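HEPN domain-containing protein (Thermotoga maritima, PDB 1O3U) is of unknown function but folds as an all-helical HEPN domain, a family whose members are thought to bind nucleotides or act on RNA. Local coordinates at residues 20-23 against 24-28; 111-114 against 115-119; 39-42 against 43-47. All blocks are in the same frame, centred on the assembly; numbering follows the deposited sequence.

In the fold
Each of the three contacts joins successive turns of a single helix, so none closes a long loop, and none nests in or crosses another. From the N terminus, contact 1 lies on helix 11-28, contact 3 on helix 32-54 and contact 2 on helix 104-132. The three helices pack side by side in the HEPN domain. A23 CB meets S39 OG at 3.7 Å, joining contacts 1 and 3; S39 OG also touches V118 CG2 of contact 2, and L27 of contact 1 packs on A114 and E115 of contact 2. Contacts 1 and 3 also face the second subunit, whereas contact 2 touches no other chain of the assembly.

Contact 1 (20-23 against 24-28)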
# COMPACT_ATOMS: atom_id res chain seq x y z
N LEU A 20 -7.62 2.89 2.79
CA LEU A 20 -8.83 3.66 2.53
C LEU A 20 -8.76 5.01 3.27
O LEU A 20 -9.05 6.05 2.70
CB LEU A 20 -10.10 2.90 2.92
CG LEU A 20 -11.43 3.55 2.49
CD1 LEU A 20 -11.52 3.65 1.01
CD2 LEU A 20 -12.64 2.85 3.08
N GLU A 21 -8.36 4.99 4.54
CA GLU A 21 -8.24 6.21 5.31
C GLU A 21 -7.20 7.12 4.69
O GLU A 21 -7.41 8.34 4.60
CB GLU A 21 -7.91 5.93 6.75
CG GLU A 21 -8.07 7.14 7.64
CD GLU A 21 -9.52 7.54 7.93
OE1 GLU A 21 -10.51 6.83 7.56
OE2 GLU A 21 -9.67 8.63 8.52
N HIS A 22 -6.10 6.53 4.24
CA HIS A 22 -5.06 7.27 3.50
C HIS A 22 -5.67 7.95 2.27
O HIS A 22 -5.43 9.14 2.03
CB HIS A 22 -3.91 6.37 3.05
CG HIS A 22 -2.60 7.10 2.83
ND1 HIS A 22 -1.42 6.45 2.54
CD2 HIS A 22 -2.28 8.42 2.92
CE1 HIS A 22 -0.44 7.33 2.44
NE2 HIS A 22 -0.93 8.53 2.68
N ALA A 23 -6.43 7.20 1.48
CA ALA A 23 -7.07 7.75 0.29
C ALA A 23 -7.98 8.96 0.63
O ALA A 23 -7.99 9.95 -0.10
CB ALA A 23 -7.87 6.71 -0.37
N LYS A 24 -8.77 8.81 1.69
CA LYS A 24 -9.68 9.83 2.11
C LYS A 24 -8.93 11.11 2.59
O LYS A 24 -9.39 12.22 2.35
CB LYS A 24 -10.58 9.27 3.20
CG LYS A 24 -11.65 8.32 2.65
CD LYS A 24 -12.58 7.90 3.73
CE LYS A 24 -13.54 6.88 3.19
NZ LYS A 24 -14.52 6.51 4.18
N HIS A 25 -7.79 10.92 3.22
CA HIS A 25 -6.93 12.02 3.65
C HIS A 25 -6.37 12.74 2.45
O HIS A 25 -6.40 13.99 2.39
CB HIS A 25 -5.80 11.48 4.50
CG HIS A 25 -4.97 12.55 5.14
ND1 HIS A 25 -3.75 12.93 4.64
CD2 HIS A 25 -5.20 13.33 6.22
CE1 HIS A 25 -3.25 13.89 5.40
NE2 HIS A 25 -4.11 14.16 6.36
N ASP A 26 -5.85 11.98 1.48
CA ASP A 26 -5.34 12.57 0.24
C ASP A 26 -6.47 13.31 -0.51
O ASP A 26 -6.25 14.43 -1.00
CB ASP A 26 -4.73 11.53 -0.69
CG ASP A 26 -3.32 11.09 -0.25
OD1 ASP A 26 -2.54 11.91 0.28
OD2 ASP A 26 -2.94 9.95 -0.42
N LEU A 27 -7.66 12.71 -0.56
CA LEU A 27 -8.79 13.36 -1.19
C LEU A 27 -9.09 14.73 -0.56
O LEU A 27 -9.31 15.71 -1.28
CB LEU A 27 -10.02 12.49 -1.13
CG LEU A 27 -11.30 13.00 -1.77
CD1 LEU A 27 -11.08 13.32 -3.25
CD2 LEU A 27 -12.35 11.94 -1.58
N GLU A 28 -9.09 14.78 0.77
CA GLU A 28 -9.48 15.98 1.54
C GLU A 28 -8.53 17.11 1.20
O GLU A 28 -8.93 18.29 1.15
CB GLU A 28 -9.50 15.66 3.04
CG GLU A 28 -9.47 16.85 4.01
CD GLU A 28 -9.24 16.47 5.47
OE1 GLU A 28 -9.17 15.25 5.81
OE2 GLU A 28 -9.12 17.41 6.31
O HOH W 1 -12.02 5.31 6.10
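H22 and D26 stand one turn apart on helix 11-28 of the HEPN helical bundle, an i to i+4 pair facing the second subunit. The CG of H22 lies anti to the backbone N (chi1 -155°), on the side of its own carbonyl carbon, which sets the ring beside D26 of the next turn. There the imidazole passes the carboxylate at an angle, the two planes 33° apart, and the closest approach is from H22 CD2 to D26 OD2 at 3.7 Å. This is packing within the helix: H22 NE2 is hydrogen-bonded to D26 OD2 of the second subunit, and D26 OD2 to H22 NE2 of that chain, so the pair is matched reciprocally across the interface. The H22 ring also stacks on H22 and W34 of the second subunit. D26 has its CG anti to the carbonyl carbon (chi1 -78°), which brings the carboxylate back beside the preceding turn; its OD2 lies 3.6 Å from H22 O. H25 CB rests 3.4 Å from H22 O, while its ring leads away to meet H29 and, edge-to-face, F31 of the second subunit.

On another side of the helix, L20 meets the aliphatic part of K24. K24 is extended beyond CG, and its CE touches L20 CG at 4.0 Å. The methylenes thus pass the leucine branch before NZ reaches E122 of helix 104-132 in a salt bridge. A23 and L27 pack toward the neighbouring helices, A23 on S38 and S39, L27 on Y32 and E115. Four helical backbone bonds run beneath. E21 and K24 do not touch at their charged ends. A water bridges them, donating to E21 OE1 at 2.6 Å and weakly accepting from K24 NZ at 3.4 Å.

Contact 2 (111-114 against 115-119); sequences RIEA and ERLVN
R111 and E115 form an i to i+4 salt bridge along helix 104-132 of the HEPN helical bundle. R111 NE donates to E115 OE2 at 2.8 Å with an N-H...O angle of 157°, meeting the anti lone pair of that oxygen at the edge of the guanidinium. The carboxylate stands almost at right angles to the guanidinium, 88° between planes, so one oxygen does the work; R111 NH2 adds only a weak bond to the same OE2. A bend at chi2 (60°) turns the arginine along the helix toward its partner. A leucine in place of R111 would probably leave E115 OE2 without its charged mate in this helix and the carboxylate freer to turn.

Among the other charged groups, R116 NH2 passes E113 CG at 3.9 Å, but the charged ends of this pair do not touch; R116 NH1 instead pairs with E86 and bonds to Y120 OH.

A114, L117 and V118 pack on neighbouring helices: A114 on L27 and Y32, L117 on C36, V118 on K24 and S39.

Four backbone bonds join the turns, and beside one of them L117 CG lies 3.2 Å from E113 O.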
# COMPACT_ATOMS: atom_id res chain seq x y z
N ARG A 111 -11.72 15.78 -8.91
CA ARG A 111 -12.31 15.62 -7.59
C ARG A 111 -13.42 14.57 -7.62
O ARG A 111 -13.47 13.71 -6.77
CB ARG A 111 -12.83 16.97 -7.11
CG ARG A 111 -13.66 16.95 -5.83
CD ARG A 111 -12.95 16.41 -4.67
NE ARG A 111 -13.84 16.17 -3.54
CZ ARG A 111 -13.47 16.28 -2.26
NH1 ARG A 111 -12.26 16.71 -1.94
NH2 ARG A 111 -14.36 16.04 -1.31
N ILE A 112 -14.31 14.64 -8.60
CA ILE A 112 -15.40 13.68 -8.73
C ILE A 112 -14.86 12.27 -9.00
O ILE A 112 -15.31 11.28 -8.40
CB ILE A 112 -16.38 14.12 -9.87
CG1 ILE A 112 -17.07 15.42 -9.45
CG2 ILE A 112 -17.38 13.02 -10.12
CD1 ILE A 112 -17.81 16.13 -10.52
N GLU A 113 -13.89 12.19 -9.89
CA GLU A 113 -13.28 10.93 -10.27
C GLU A 113 -12.63 10.26 -9.05
O GLU A 113 -12.82 9.05 -8.82
CB GLU A 113 -12.30 11.16 -11.41
CG GLU A 113 -11.62 9.90 -11.91
CD GLU A 113 -10.53 10.21 -12.93
OE1 GLU A 113 -9.62 11.00 -12.61
OE2 GLU A 113 -10.60 9.67 -14.05
N ALA A 114 -11.89 11.06 -8.26
CA ALA A 114 -11.22 10.56 -7.05
C ALA A 114 -12.25 10.13 -6.00
O ALA A 114 -12.08 9.08 -5.39
CB ALA A 114 -10.28 11.58 -6.49
N GLU A 115 -13.31 10.92 -5.80
CA GLU A 115 -14.39 10.52 -4.87
C GLU A 115 -15.01 9.20 -5.27
O GLU A 115 -15.26 8.36 -4.42
CB GLU A 115 -15.51 11.54 -4.79
CG GLU A 115 -15.38 12.56 -3.70
CD GLU A 115 -16.53 13.55 -3.70
OE1 GLU A 115 -17.71 13.11 -3.58
OE2 GLU A 115 -16.24 14.76 -3.81
N ARG A 116 -15.27 9.04 -6.55
CA ARG A 116 -15.82 7.82 -7.13
C ARG A 116 -14.93 6.60 -6.79
O ARG A 116 -15.42 5.55 -6.33
CB ARG A 116 -15.95 8.02 -8.65
CG ARG A 116 -16.83 7.13 -9.34
CD ARG A 116 -17.45 7.74 -10.60
NE ARG A 116 -16.46 8.22 -11.56
CZ ARG A 116 -15.67 7.42 -12.26
NH1 ARG A 116 -15.76 6.11 -12.13
NH2 ARG A 116 -14.77 7.93 -13.11
N LEU A 117 -13.65 6.75 -7.05
CA LEU A 117 -12.72 5.64 -6.84
C LEU A 117 -12.60 5.29 -5.35
O LEU A 117 -12.46 4.13 -4.97
CB LEU A 117 -11.36 5.94 -7.46
CG LEU A 117 -11.40 6.15 -8.98
CD1 LEU A 117 -10.03 6.48 -9.50
CD2 LEU A 117 -11.96 4.92 -9.64
N VAL A 118 -12.62 6.30 -4.49
CA VAL A 118 -12.57 6.07 -3.05
C VAL A 118 -13.85 5.31 -2.64
O VAL A 118 -13.81 4.32 -1.87
CB VAL A 118 -12.40 7.40 -2.28
CG1 VAL A 118 -12.76 7.24 -0.82
CG2 VAL A 118 -10.96 7.99 -2.46
N ASN A 119 -15.00 5.77 -3.14
CA ASN A 119 -16.24 5.08 -2.85
C ASN A 119 -16.22 3.63 -3.33
O ASN A 119 -16.72 2.75 -2.65
CB ASN A 119 -17.45 5.79 -3.43
CG ASN A 119 -17.70 7.13 -2.78
OD1 ASN A 119 -17.17 7.42 -1.68
ND2 ASN A 119 -18.51 7.98 -3.46

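Contact 3 (39-42 against 43-47); sequences SQQA and AEKAV
The amide of Q41 and the carboxylate of E44 are the flat groups that come nearest each other, and they do not stack. E44 OE2 stands over one face of the amide, roughly above Q41 NE2 and 4.3 Å from it, with the two planes strongly inclined. K45 NZ lies close to the amide plane at the oxygen end, 3.9 Å from Q41 OE1, too far for a bond.

These side chains sit on one turn of helix 32-54, the i to i+3 and i to i+4 spacing of an alpha-helix, in the middle of the HEPN bundle. A bend at chi2 (-72°) turns the Q41 amide aside from the line of its stem, with OE1 on the K45 side. K45 runs extended as far as CE, then turns at chi4 (97°), so that NZ comes back to within 4.0 Å of Q41 CB. Nearer the backbone, the stems lean on carbonyls of the previous turn: E44 CG lies 3.2 Å from Q40 O, and K45 CG 3.3 Å from Q41 O. The backbone bonds run from A43 N to S39 O through A46 N to A42 O, that of E44 N to Q40 O being nearly straight at 172°.

The small residues give close approach to other helices. S39 packs on A23, V118 and L87, A43 on V63 and L87, and A46 on I125; S39 OG is bonded to A35 O and Q40 NE2 to L87 O.

The polar ends find their partners beyond this turn. Q41 OE1 accepts a hydrogen bond from K45 NZ of the second subunit, and K45 NZ donates likewise to Q41 OE1 of that chain, so these side-chain ends join the subunits. The two lysines pack against each other across the interface, and any repulsion between their ammonium groups is probably offset by the salt bridge from K45 to D19 and by the Q41 bonds.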
# COMPACT_ATOMS: atom_id res chain seq x y z
N SER A 39 -6.71 4.03 -3.12
CA SER A 39 -7.97 3.31 -3.32
C SER A 39 -7.73 1.94 -4.00
O SER A 39 -8.34 0.91 -3.61
CB SER A 39 -8.93 4.18 -4.17
OG SER A 39 -9.32 5.32 -3.44
N GLN A 40 -6.87 1.93 -5.01
CA GLN A 40 -6.48 0.69 -5.69
C GLN A 40 -5.89 -0.30 -4.67
O GLN A 40 -6.30 -1.45 -4.62
CB GLN A 40 -5.43 0.95 -6.78
CG GLN A 40 -5.89 1.64 -7.98
CD GLN A 40 -4.72 1.91 -8.94
OE1 GLN A 40 -3.60 2.26 -8.52
NE2 GLN A 40 -4.97 1.74 -10.22
N GLN A 41 -4.93 0.17 -3.87
CA GLN A 41 -4.30 -0.65 -2.84
C GLN A 41 -5.29 -1.19 -1.78
O GLN A 41 -5.24 -2.38 -1.41
CB GLN A 41 -3.16 0.12 -2.19
CG GLN A 41 -2.06 0.55 -3.17
CD GLN A 41 -1.25 -0.63 -3.63
OE1 GLN A 41 -0.90 -1.50 -2.81
NE2 GLN A 41 -0.97 -0.69 -4.93
N ALA A 42 -6.20 -0.33 -1.34
CA ALA A 42 -7.21 -0.71 -0.35
C ALA A 42 -8.07 -1.84 -0.90
O ALA A 42 -8.34 -2.81 -0.20
CB ALA A 42 -8.06 0.45 -0.01
N ALA A 43 -8.49 -1.71 -2.16
CA ALA A 43 -9.40 -2.72 -2.77
C ALA A 43 -8.64 -4.06 -2.93
O ALA A 43 -9.16 -5.14 -2.63
CB ALA A 43 -9.90 -2.24 -4.09
N GLU A 44 -7.42 -3.99 -3.41
CA GLU A 44 -6.54 -5.16 -3.50
C GLU A 44 -6.39 -5.92 -2.18
O GLU A 44 -6.55 -7.16 -2.11
CB GLU A 44 -5.16 -4.72 -4.02
CG GLU A 44 -5.16 -4.31 -5.45
CD GLU A 44 -3.78 -3.99 -6.00
OE1 GLU A 44 -2.75 -4.56 -5.49
OE2 GLU A 44 -3.77 -3.20 -6.99
N LYS A 45 -6.08 -5.19 -1.13
CA LYS A 45 -5.86 -5.78 0.16
C LYS A 45 -7.16 -6.42 0.70
O LYS A 45 -7.11 -7.48 1.31
CB LYS A 45 -5.26 -4.77 1.14
CG LYS A 45 -3.80 -4.37 0.80
CD LYS A 45 -3.17 -3.54 1.89
CE LYS A 45 -1.72 -3.13 1.58
NZ LYS A 45 -1.55 -1.78 1.00
N ALA A 46 -8.31 -5.78 0.45
CA ALA A 46 -9.60 -6.25 0.97
C ALA A 46 -9.88 -7.63 0.33
O ALA A 46 -10.23 -8.59 1.02
CB ALA A 46 -10.70 -5.29 0.61
N VAL A 47 -9.67 -7.75 -0.96
CA VAL A 47 -9.96 -9.04 -1.62
C VAL A 47 -8.98 -10.14 -1.17
O VAL A 47 -9.38 -11.30 -0.96
CB VAL A 47 -9.97 -8.90 -3.15
CG1 VAL A 47 -10.29 -10.25 -3.80
CG2 VAL A 47 -10.97 -7.84 -3.60